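Local coordinates for protein nicastrin (Dictyostelium purpureum, PDB 4R12) that probably serves as an essential subunit of gamma-secretase, the complex that cleaves membrane proteins such as Notch receptors and the amyloid precursor within the membrane, at residues A[323-328]-A[398-403]; A[342-347]-A[370-375]; A[374-379]-A[402-407]. All blocks are in the same frame, centred on the assembly; numbering follows the deposited sequence.

Interaction 1. Residues A[323-328]-A[398-403]; sequences IELNQI and VVITDH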
loop_
_atom_site.group_PDB
_atom_site.type_symbol
_atom_site.label_atom_id
_atom_site.label_comp_id
_atom_site.label_asym_id
_atom_site.label_seq_id
_atom_site.Cartn_x
_atom_site.Cartn_y
_atom_site.Cartn_z
ATOM N N ILE A 323 7.438 3.257 17.233
ATOM C CA ILE A 323 6.327 2.321 17.242
ATOM C C ILE A 323 5.828 2.116 15.798
ATOM O O ILE A 323 5.494 3.085 15.114
ATOM C CB ILE A 323 5.160 2.837 18.120
ATOM C CG1 ILE A 323 5.677 3.318 19.481
ATOM C CG2 ILE A 323 4.084 1.773 18.288
ATOM C CD1 ILE A 323 6.214 2.199 20.347
ATOM N N GLU A 324 5.772 0.868 15.344
ATOM C CA GLU A 324 5.271 0.576 14.010
ATOM C C GLU A 324 4.058 -0.340 14.061
ATOM O O GLU A 324 4.042 -1.333 14.786
ATOM C CB GLU A 324 6.350 -0.071 13.131
ATOM C CG GLU A 324 5.852 -0.395 11.701
ATOM C CD GLU A 324 6.936 -0.985 10.819
ATOM O OE1 GLU A 324 8.093 -1.094 11.297
ATOM O OE2 GLU A 324 6.630 -1.357 9.654
ATOM N N LEU A 325 3.040 0.011 13.283
ATOM C CA LEU A 325 1.898 -0.864 13.078
ATOM C C LEU A 325 2.129 -1.671 11.801
ATOM O O LEU A 325 2.388 -1.100 10.758
ATOM C CB LEU A 325 0.611 -0.044 12.970
ATOM C CG LEU A 325 0.401 0.944 14.115
ATOM C CD1 LEU A 325 -0.963 1.589 13.953
ATOM C CD2 LEU A 325 0.523 0.243 15.474
ATOM N N ASN A 326 2.055 -2.997 11.878
ATOM C CA ASN A 326 2.337 -3.783 10.685
ATOM C C ASN A 326 1.552 -5.086 10.658
ATOM O O ASN A 326 2.018 -6.123 11.162
ATOM C CB ASN A 326 3.837 -4.059 10.584
ATOM C CG ASN A 326 4.252 -4.428 9.164
ATOM O OD1 ASN A 326 3.734 -5.389 8.599
ATOM N ND2 ASN A 326 5.144 -3.635 8.569
ATOM N N GLN A 327 0.367 -4.993 10.046
ATOM C CA GLN A 327 -0.692 -6.021 10.014
ATOM C C GLN A 327 -1.296 -6.263 11.401
ATOM O O GLN A 327 -0.818 -7.108 12.170
ATOM C CB GLN A 327 -0.168 -7.331 9.402
ATOM C CG GLN A 327 0.478 -7.138 8.025
ATOM C CD GLN A 327 0.565 -8.439 7.230
ATOM O OE1 GLN A 327 -0.326 -8.761 6.438
ATOM N NE2 GLN A 327 1.624 -9.206 7.465
ATOM N N ILE A 328 -2.356 -5.519 11.722
ATOM C CA ILE A 328 -2.936 -5.587 13.073
ATOM C C ILE A 328 -4.445 -5.838 13.067
ATOM O O ILE A 328 -5.112 -5.715 14.108
ATOM C CB ILE A 328 -2.632 -4.296 13.875
ATOM C CG1 ILE A 328 -3.239 -3.057 13.200
ATOM C CG2 ILE A 328 -1.117 -4.128 14.080
ATOM C CD1 ILE A 328 -3.155 -1.789 14.082
ATOM N N VAL A 398 9.379 -1.033 18.596
ATOM C CA VAL A 398 8.313 -1.995 18.803
ATOM C C VAL A 398 7.482 -2.092 17.542
ATOM O O VAL A 398 6.837 -1.120 17.138
ATOM C CB VAL A 398 7.402 -1.614 19.978
ATOM C CG1 VAL A 398 6.314 -2.669 20.153
ATOM C CG2 VAL A 398 8.220 -1.445 21.278
ATOM N N VAL A 399 7.529 -3.257 16.914
ATOM C CA VAL A 399 6.688 -3.536 15.766
ATOM C C VAL A 399 5.490 -4.349 16.254
ATOM O O VAL A 399 5.646 -5.432 16.808
ATOM C CB VAL A 399 7.460 -4.292 14.667
ATOM C CG1 VAL A 399 6.585 -4.524 13.451
ATOM C CG2 VAL A 399 8.721 -3.511 14.280
ATOM N N ILE A 400 4.295 -3.806 16.068
ATOM C CA ILE A 400 3.076 -4.473 16.500
ATOM C C ILE A 400 2.408 -5.192 15.322
ATOM O O ILE A 400 2.089 -4.561 14.325
ATOM C CB ILE A 400 2.078 -3.459 17.114
ATOM C CG1 ILE A 400 2.748 -2.651 18.236
ATOM C CG2 ILE A 400 0.825 -4.170 17.598
ATOM C CD1 ILE A 400 1.795 -1.652 18.947
ATOM N N THR A 401 2.203 -6.505 15.446
ATOM C CA THR A 401 1.588 -7.299 14.382
ATOM C C THR A 401 0.542 -8.243 14.945
ATOM O O THR A 401 0.376 -8.348 16.164
ATOM C CB THR A 401 2.636 -8.174 13.609
ATOM O OG1 THR A 401 2.889 -9.379 14.345
ATOM C CG2 THR A 401 3.950 -7.430 13.392
ATOM N N ASP A 402 -0.138 -8.959 14.054
ATOM C CA ASP A 402 -1.139 -9.939 14.463
ATOM C C ASP A 402 -0.634 -11.376 14.338
ATOM O O ASP A 402 -1.433 -12.320 14.270
ATOM C CB ASP A 402 -2.434 -9.774 13.662
ATOM C CG ASP A 402 -2.217 -9.835 12.168
ATOM O OD1 ASP A 402 -1.139 -10.311 11.725
ATOM O OD2 ASP A 402 -3.132 -9.384 11.438
ATOM N N HIS A 403 0.685 -11.547 14.319
ATOM C CA HIS A 403 1.255 -12.885 14.195
ATOM C C HIS A 403 2.552 -13.030 14.986
ATOM O O HIS A 403 3.342 -12.086 15.106
ATOM C CB HIS A 403 1.525 -13.211 12.720
ATOM C CG HIS A 403 2.428 -12.217 12.052
ATOM N ND1 HIS A 403 3.778 -12.441 11.860
ATOM C CD2 HIS A 403 2.186 -10.973 11.579
ATOM C CE1 HIS A 403 4.319 -11.386 11.277
ATOM N NE2 HIS A 403 3.375 -10.478 11.099
HETATM O O HOH W 1 3.522 -8.185 9.624
#
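Glu324 is held by the neighbouring strand 397-401 through both of its backbone polar groups. Its N gives a bond of 2.9 Å to Val398 O, and its O takes one of 2.8 Å from Ile400 N, almost perfectly straight at 178°. Asn326 N to Ile400 O, 2.9 Å, adds the next rung of this parallel ladder, which pairs Ile323 with Val398, Glu324 with Val399 and Leu325 with Ile400. Beyond it the chains stay together only loosely in hydrogen-bond terms, since the 2.7 Å approach of Asp402 N to Gln327 O is strongly bent and weak.

Apolar contacts gather on the face bearing Ile323, Leu325 and Ile400. Ile400 holds CG1 anti to its carbonyl carbon (chi1 -54°), which carries CD1 to Ile323 CG2 and Leu325 CD2, each 4.2 Å away. Its other branch, CG2, meets Ile328 CG2 at 4.0 Å. Leu434 of helix 427-441 packs onto both Leu325 and Ile400.

Glu324 and Val399 share the reverse face. The extended glutamate runs alongside the valine, while Asn326 ND2 bonds to Glu324 OE2 at 2.9 Å, approaching from above the carboxylate plane by 44°. Ser384 N also bonds OE2, and Ser385 OG bonds OE1. Farther along, one water donates to Asn326 O, accepts from Gln327 NE2, whose OE1 is bonded to Asn409 ND2, and lies 2.7 Å from His403 NE2, at the ring edge; His403 ND1 is taken by Tyr405 O.

The chemistry is therefore divided across a buried parallel pair within the large lobe, whose family is related to zinc exopeptidases: hydrocarbon faces the helix, on the other side a buried carboxylate is met by neutral partners, and a water links the chains just past the ladder, where the one direct backbone bond is weak.

Interaction 2. Residues A[342-347]-A[370-375]; sequences LYLHTA and ITFKPT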
loop_
_atom_site.group_PDB
_atom_site.type_symbol
_atom_site.label_atom_id
_atom_site.label_comp_id
_atom_site.label_asym_id
_atom_site.label_seq_id
_atom_site.Cartn_x
_atom_site.Cartn_y
_atom_site.Cartn_z
ATOM N N LEU A 342 -2.369 -9.522 19.857
ATOM C CA LEU A 342 -1.420 -8.851 18.977
ATOM C C LEU A 342 -0.039 -9.145 19.509
ATOM O O LEU A 342 0.135 -9.346 20.708
ATOM C CB LEU A 342 -1.670 -7.337 18.907
ATOM C CG LEU A 342 -2.948 -6.908 18.184
ATOM C CD1 LEU A 342 -3.149 -5.374 18.295
ATOM C CD2 LEU A 342 -2.947 -7.346 16.702
ATOM N N TYR A 343 0.944 -9.153 18.620
ATOM C CA TYR A 343 2.284 -9.610 18.963
ATOM C C TYR A 343 3.277 -8.466 18.889
ATOM O O TYR A 343 3.214 -7.629 17.999
ATOM C CB TYR A 343 2.696 -10.758 18.040
ATOM C CG TYR A 343 1.925 -12.015 18.351
ATOM C CD1 TYR A 343 0.688 -12.264 17.762
ATOM C CD2 TYR A 343 2.412 -12.935 19.276
ATOM C CE1 TYR A 343 -0.037 -13.416 18.074
ATOM C CE2 TYR A 343 1.702 -14.076 19.593
ATOM C CZ TYR A 343 0.484 -14.313 18.988
ATOM O OH TYR A 343 -0.207 -15.459 19.309
ATOM N N LEU A 344 4.169 -8.416 19.864
ATOM C CA LEU A 344 5.133 -7.334 19.960
ATOM C C LEU A 344 6.510 -7.824 19.541
ATOM O O LEU A 344 7.108 -8.654 20.224
ATOM C CB LEU A 344 5.173 -6.778 21.394
ATOM C CG LEU A 344 3.842 -6.182 21.865
ATOM C CD1 LEU A 344 3.986 -5.623 23.275
ATOM C CD2 LEU A 344 3.327 -5.100 20.901
ATOM N N HIS A 345 6.998 -7.335 18.404
ATOM C CA HIS A 345 8.327 -7.700 17.928
ATOM C C HIS A 345 9.255 -6.535 18.199
ATOM O O HIS A 345 9.085 -5.465 17.627
ATOM C CB HIS A 345 8.297 -8.042 16.427
ATOM C CG HIS A 345 7.249 -9.050 16.071
ATOM N ND1 HIS A 345 7.556 -10.324 15.650
ATOM C CD2 HIS A 345 5.896 -8.978 16.104
ATOM C CE1 HIS A 345 6.438 -10.993 15.426
ATOM N NE2 HIS A 345 5.417 -10.201 15.694
ATOM N N THR A 346 10.242 -6.745 19.062
ATOM C CA THR A 346 11.022 -5.628 19.573
ATOM C C THR A 346 12.466 -5.658 19.092
ATOM O O THR A 346 13.008 -6.718 18.777
ATOM C CB THR A 346 11.006 -5.600 21.131
ATOM O OG1 THR A 346 11.520 -6.834 21.645
ATOM C CG2 THR A 346 9.587 -5.414 21.642
ATOM N N ALA A 347 13.079 -4.480 19.027
ATOM C CA ALA A 347 14.494 -4.370 18.702
ATOM C C ALA A 347 15.037 -3.083 19.302
ATOM O O ALA A 347 14.280 -2.268 19.829
ATOM C CB ALA A 347 14.704 -4.405 17.188
ATOM N N ILE A 370 -8.406 -7.114 23.570
ATOM C CA ILE A 370 -7.052 -7.174 23.044
ATOM C C ILE A 370 -6.047 -7.507 24.142
ATOM O O ILE A 370 -6.110 -6.963 25.246
ATOM C CB ILE A 370 -6.656 -5.836 22.376
ATOM C CG1 ILE A 370 -7.566 -5.540 21.177
ATOM C CG2 ILE A 370 -5.184 -5.844 21.968
ATOM C CD1 ILE A 370 -7.438 -6.553 20.042
ATOM N N THR A 371 -5.136 -8.423 23.840
ATOM C CA THR A 371 -4.025 -8.713 24.729
ATOM C C THR A 371 -2.740 -8.755 23.898
ATOM O O THR A 371 -2.784 -9.026 22.690
ATOM C CB THR A 371 -4.236 -10.050 25.487
ATOM O OG1 THR A 371 -3.239 -10.195 26.503
ATOM C CG2 THR A 371 -4.156 -11.241 24.534
ATOM N N PHE A 372 -1.605 -8.467 24.531
ATOM C CA PHE A 372 -0.324 -8.477 23.830
ATOM C C PHE A 372 0.542 -9.662 24.254
ATOM O O PHE A 372 0.611 -10.018 25.436
ATOM C CB PHE A 372 0.435 -7.169 24.064
ATOM C CG PHE A 372 -0.204 -5.970 23.415
ATOM C CD1 PHE A 372 -0.130 -5.784 22.040
ATOM C CD2 PHE A 372 -0.873 -5.033 24.181
ATOM C CE1 PHE A 372 -0.725 -4.677 21.424
ATOM C CE2 PHE A 372 -1.465 -3.922 23.584
ATOM C CZ PHE A 372 -1.391 -3.742 22.200
ATOM N N LYS A 373 1.190 -10.274 23.271
ATOM C CA LYS A 373 2.109 -11.376 23.509
ATOM C C LYS A 373 3.466 -11.098 22.886
ATOM O O LYS A 373 3.568 -10.395 21.881
ATOM C CB LYS A 373 1.541 -12.683 22.949
ATOM C CG LYS A 373 0.472 -13.287 23.830
ATOM C CD LYS A 373 -0.259 -14.423 23.137
ATOM C CE LYS A 373 -1.513 -14.790 23.928
ATOM N NZ LYS A 373 -2.271 -15.897 23.290
ATOM N N PRO A 374 4.522 -11.655 23.484
ATOM C CA PRO A 374 5.823 -11.553 22.831
ATOM C C PRO A 374 5.919 -12.503 21.643
ATOM O O PRO A 374 5.214 -13.516 21.592
ATOM C CB PRO A 374 6.808 -11.955 23.945
ATOM C CG PRO A 374 6.007 -12.823 24.852
ATOM C CD PRO A 374 4.614 -12.259 24.828
ATOM N N THR A 375 6.785 -12.173 20.692
ATOM C CA THR A 375 7.108 -13.112 19.631
ATOM C C THR A 375 8.121 -14.158 20.125
ATOM O O THR A 375 8.802 -13.947 21.135
ATOM C CB THR A 375 7.656 -12.382 18.391
ATOM O OG1 THR A 375 7.854 -13.325 17.339
ATOM C CG2 THR A 375 8.980 -11.672 18.700
HETATM O O HOH W 2 9.103 -10.746 21.911
#
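Leu342 and Phe372, Tyr343 and Lys373, and Leu344 and Pro374 are the pairs of a parallel ladder whose short strand segments are twisted by 39°, with hydrogen bonds from Leu342 N to Thr371 O, from Lys373 N to Leu342 O and from Leu344 N to Lys373 O, all 2.9 Å. The Phe372 ring packs against both leucines: Leu342 CB lies 3.8 Å from Phe372 CE1 as the two side chains run alongside one another, whereas Leu344 slants across and brings CD2 to 3.7 Å from Phe372 CD1. Ile433 of helix 427-441 also touches the phenylalanine.

The strands 339-347 and 370-374 are the two arms of a beta-alpha-beta unit whose connection is helix 352-362. That helix packs on the same face, with Thr355 and Leu358 against Leu344 and Asp359 against Phe372.

On the reverse face Tyr343 and Lys373 lie side by side. Tyr343 CE2 comes within 3.6 Å of Lys373 CB, and the edge of the ring, close to its plane, meets Pro374 O. The extended lysine carries NZ to a salt bridge with Asp334.

Where the ladder ends, the His345 ring is covered on one face by Thr375, whose CB stands 3.4 Å from His345 ND1. A chi1 of -52° sets this ring beside its own backbone N, and NE2 bonds to His403 O and Thr401 OG1. Replacing the histidine by an alanine would remove the platform beneath Thr375 and would probably leave the His403 carbonyl without its side-chain partner. Close by, Leu344 O and Thr375 N have drifted 3.6 Å apart, and a water joins them by two weak bonds, donating to the first and accepting from the second.

Interaction 3. Residues A[374-379]-A[402-407]; sequences PTTQTE and DHDYKY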
loop_
_atom_site.group_PDB
_atom_site.type_symbol
_atom_site.label_atom_id
_atom_site.label_comp_id
_atom_site.label_asym_id
_atom_site.label_seq_id
_atom_site.Cartn_x
_atom_site.Cartn_y
_atom_site.Cartn_z
ATOM N N PRO A 374 4.522 -11.655 23.484
ATOM C CA PRO A 374 5.823 -11.553 22.831
ATOM C C PRO A 374 5.919 -12.503 21.643
ATOM O O PRO A 374 5.214 -13.516 21.592
ATOM C CB PRO A 374 6.808 -11.955 23.945
ATOM C CG PRO A 374 6.007 -12.823 24.852
ATOM C CD PRO A 374 4.614 -12.259 24.828
ATOM N N THR A 375 6.785 -12.173 20.692
ATOM C CA THR A 375 7.108 -13.112 19.631
ATOM C C THR A 375 8.121 -14.158 20.125
ATOM O O THR A 375 8.802 -13.947 21.135
ATOM C CB THR A 375 7.656 -12.382 18.391
ATOM O OG1 THR A 375 7.854 -13.325 17.339
ATOM C CG2 THR A 375 8.980 -11.672 18.700
ATOM N N THR A 376 8.193 -15.294 19.426
ATOM C CA THR A 376 9.178 -16.345 19.717
ATOM C C THR A 376 10.302 -16.299 18.682
ATOM O O THR A 376 11.302 -17.036 18.763
ATOM C CB THR A 376 8.524 -17.748 19.720
ATOM O OG1 THR A 376 7.945 -18.018 18.433
ATOM C CG2 THR A 376 7.435 -17.828 20.784
ATOM N N GLN A 377 10.128 -15.416 17.700
ATOM C CA GLN A 377 11.069 -15.316 16.603
ATOM C C GLN A 377 12.223 -14.404 16.990
ATOM O O GLN A 377 12.050 -13.458 17.759
ATOM C CB GLN A 377 10.349 -14.815 15.336
ATOM C CG GLN A 377 9.266 -15.787 14.841
ATOM C CD GLN A 377 9.797 -17.226 14.678
ATOM O OE1 GLN A 377 9.398 -18.132 15.410
ATOM N NE2 GLN A 377 10.684 -17.429 13.713
ATOM N N THR A 378 13.408 -14.708 16.467
ATOM C CA THR A 378 14.603 -13.944 16.808
ATOM C C THR A 378 15.028 -12.982 15.707
ATOM O O THR A 378 16.084 -12.348 15.804
ATOM C CB THR A 378 15.772 -14.871 17.140
ATOM O OG1 THR A 378 15.928 -15.840 16.095
ATOM C CG2 THR A 378 15.503 -15.584 18.450
ATOM N N GLU A 379 14.215 -12.908 14.654
ATOM C CA GLU A 379 14.355 -11.906 13.606
ATOM C C GLU A 379 13.066 -11.092 13.540
ATOM O O GLU A 379 11.979 -11.656 13.659
ATOM C CB GLU A 379 14.635 -12.549 12.242
ATOM C CG GLU A 379 15.920 -13.359 12.151
ATOM C CD GLU A 379 16.168 -13.880 10.739
ATOM O OE1 GLU A 379 15.379 -13.540 9.826
ATOM O OE2 GLU A 379 17.144 -14.632 10.538
ATOM N N ASP A 402 -0.138 -8.959 14.054
ATOM C CA ASP A 402 -1.139 -9.939 14.463
ATOM C C ASP A 402 -0.634 -11.376 14.338
ATOM O O ASP A 402 -1.433 -12.320 14.270
ATOM C CB ASP A 402 -2.434 -9.774 13.662
ATOM C CG ASP A 402 -2.217 -9.835 12.168
ATOM O OD1 ASP A 402 -1.139 -10.311 11.725
ATOM O OD2 ASP A 402 -3.132 -9.384 11.438
ATOM N N HIS A 403 0.685 -11.547 14.319
ATOM C CA HIS A 403 1.255 -12.885 14.195
ATOM C C HIS A 403 2.552 -13.030 14.986
ATOM O O HIS A 403 3.342 -12.086 15.106
ATOM C CB HIS A 403 1.525 -13.211 12.720
ATOM C CG HIS A 403 2.428 -12.217 12.052
ATOM N ND1 HIS A 403 3.778 -12.441 11.860
ATOM C CD2 HIS A 403 2.186 -10.973 11.579
ATOM C CE1 HIS A 403 4.319 -11.386 11.277
ATOM N NE2 HIS A 403 3.375 -10.478 11.099
ATOM N N ASP A 404 2.780 -14.233 15.499
ATOM C CA ASP A 404 4.056 -14.558 16.128
ATOM C C ASP A 404 5.084 -14.807 15.026
ATOM O O ASP A 404 6.014 -14.010 14.832
ATOM C CB ASP A 404 3.912 -15.773 17.049
ATOM C CG ASP A 404 5.263 -16.312 17.536
ATOM O OD1 ASP A 404 6.243 -15.531 17.575
ATOM O OD2 ASP A 404 5.339 -17.507 17.876
ATOM N N TYR A 405 4.915 -15.902 14.295
ATOM C CA TYR A 405 5.780 -16.176 13.146
ATOM C C TYR A 405 4.981 -16.031 11.832
ATOM O O TYR A 405 4.819 -14.916 11.328
ATOM C CB TYR A 405 6.416 -17.574 13.287
ATOM C CG TYR A 405 7.373 -17.974 12.175
ATOM C CD1 TYR A 405 7.871 -17.039 11.277
ATOM C CD2 TYR A 405 7.770 -19.304 12.020
ATOM C CE1 TYR A 405 8.735 -17.406 10.251
ATOM C CE2 TYR A 405 8.638 -19.684 10.996
ATOM C CZ TYR A 405 9.112 -18.727 10.114
ATOM O OH TYR A 405 9.962 -19.087 9.097
ATOM N N LYS A 406 4.497 -17.145 11.283
ATOM C CA LYS A 406 3.706 -17.149 10.042
ATOM C C LYS A 406 2.585 -16.091 10.060
ATOM O O LYS A 406 1.837 -15.985 11.032
ATOM C CB LYS A 406 3.113 -18.555 9.820
ATOM C CG LYS A 406 2.022 -18.662 8.768
ATOM C CD LYS A 406 1.507 -20.121 8.624
ATOM C CE LYS A 406 0.529 -20.244 7.438
ATOM N NZ LYS A 406 0.513 -21.611 6.838
ATOM N N TYR A 407 2.496 -15.300 8.992
ATOM C CA TYR A 407 1.454 -14.276 8.866
ATOM C C TYR A 407 0.068 -14.811 9.208
ATOM O O TYR A 407 -0.291 -15.915 8.801
ATOM C CB TYR A 407 1.415 -13.723 7.427
ATOM C CG TYR A 407 2.477 -12.707 7.052
ATOM C CD1 TYR A 407 3.321 -12.143 8.005
ATOM C CD2 TYR A 407 2.612 -12.287 5.730
ATOM C CE1 TYR A 407 4.283 -11.194 7.639
ATOM C CE2 TYR A 407 3.561 -11.341 5.359
ATOM C CZ TYR A 407 4.400 -10.806 6.317
ATOM O OH TYR A 407 5.338 -9.864 5.938
#
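Asp404 OD1 is gripped by two donors from the facing loop, Thr375 OG1 and Thr376 N, each at 2.7 Å. The hydroxyl meets the oxygen nearly end-on, whereas the backbone N-H arrives from the syn side, out of the carboxylate plane, in a bond straight to 169°. The second oxygen is used as well: Thr376 OG1 donates to the syn lone pair of Asp404 OD2, again at 2.7 Å. With CG anti to the backbone N of Asp404 (chi1 170°), the Asp404 side chain reaches across to the two threonines, crossing their side chains at about a right angle.

Thr375 OG1 also has a second task. It accepts from Gln377 N at 3.1 Å, closing an ST turn, so one hydroxyl both shapes its own loop and binds the other.

From the end of the turn, Gln377 folds back at chi2 and lays its amide flat on one face of the Tyr405 ring. The two planes are only 4° apart, and Gln377 NE2 sits 3.6 Å above the plane of the Tyr405 ring, over its centre: an amide-on-aromatic stack. The tyrosine also meets the ring of Trp127 edge-to-face, and a hydrogen bond joins Tyr405 OH and the backbone N of Glu126.

Neither segment has regular structure here; one carboxylate, two hydroxyls and a backbone N-H, along with the amide-ring stack, join the loops that follow strands 370-374 and 397-401. Three donors share one carboxylate with both oxygens engaged, an arrangement likely to favour its ionised form and to fix its rotation in a partly exposed setting.

The three contacts form a continuous chain through the large lobe. Interactions 1 and 2 have centres about 8 Å apart and meet where strand 397-401 runs antiparallel beside 339-347; Thr401 O to Tyr343 N, 2.6 Å, and Val399 N to His345 O, 2.8 Å, are probable hydrogen bonds. Interaction 3 continues from both, sharing Asp402 and His403 with interaction 1 and Pro374 and Thr375 with interaction 2, at about 10 Å and 8 Å between centres. Gln327 NE2 also packs 3.3 Å from Tyr407 CE1, between interactions 1 and 3. Burial falls from interaction 1 outward. An N-acetylglucosamine lies about 14 Å from the Ile370 side chain.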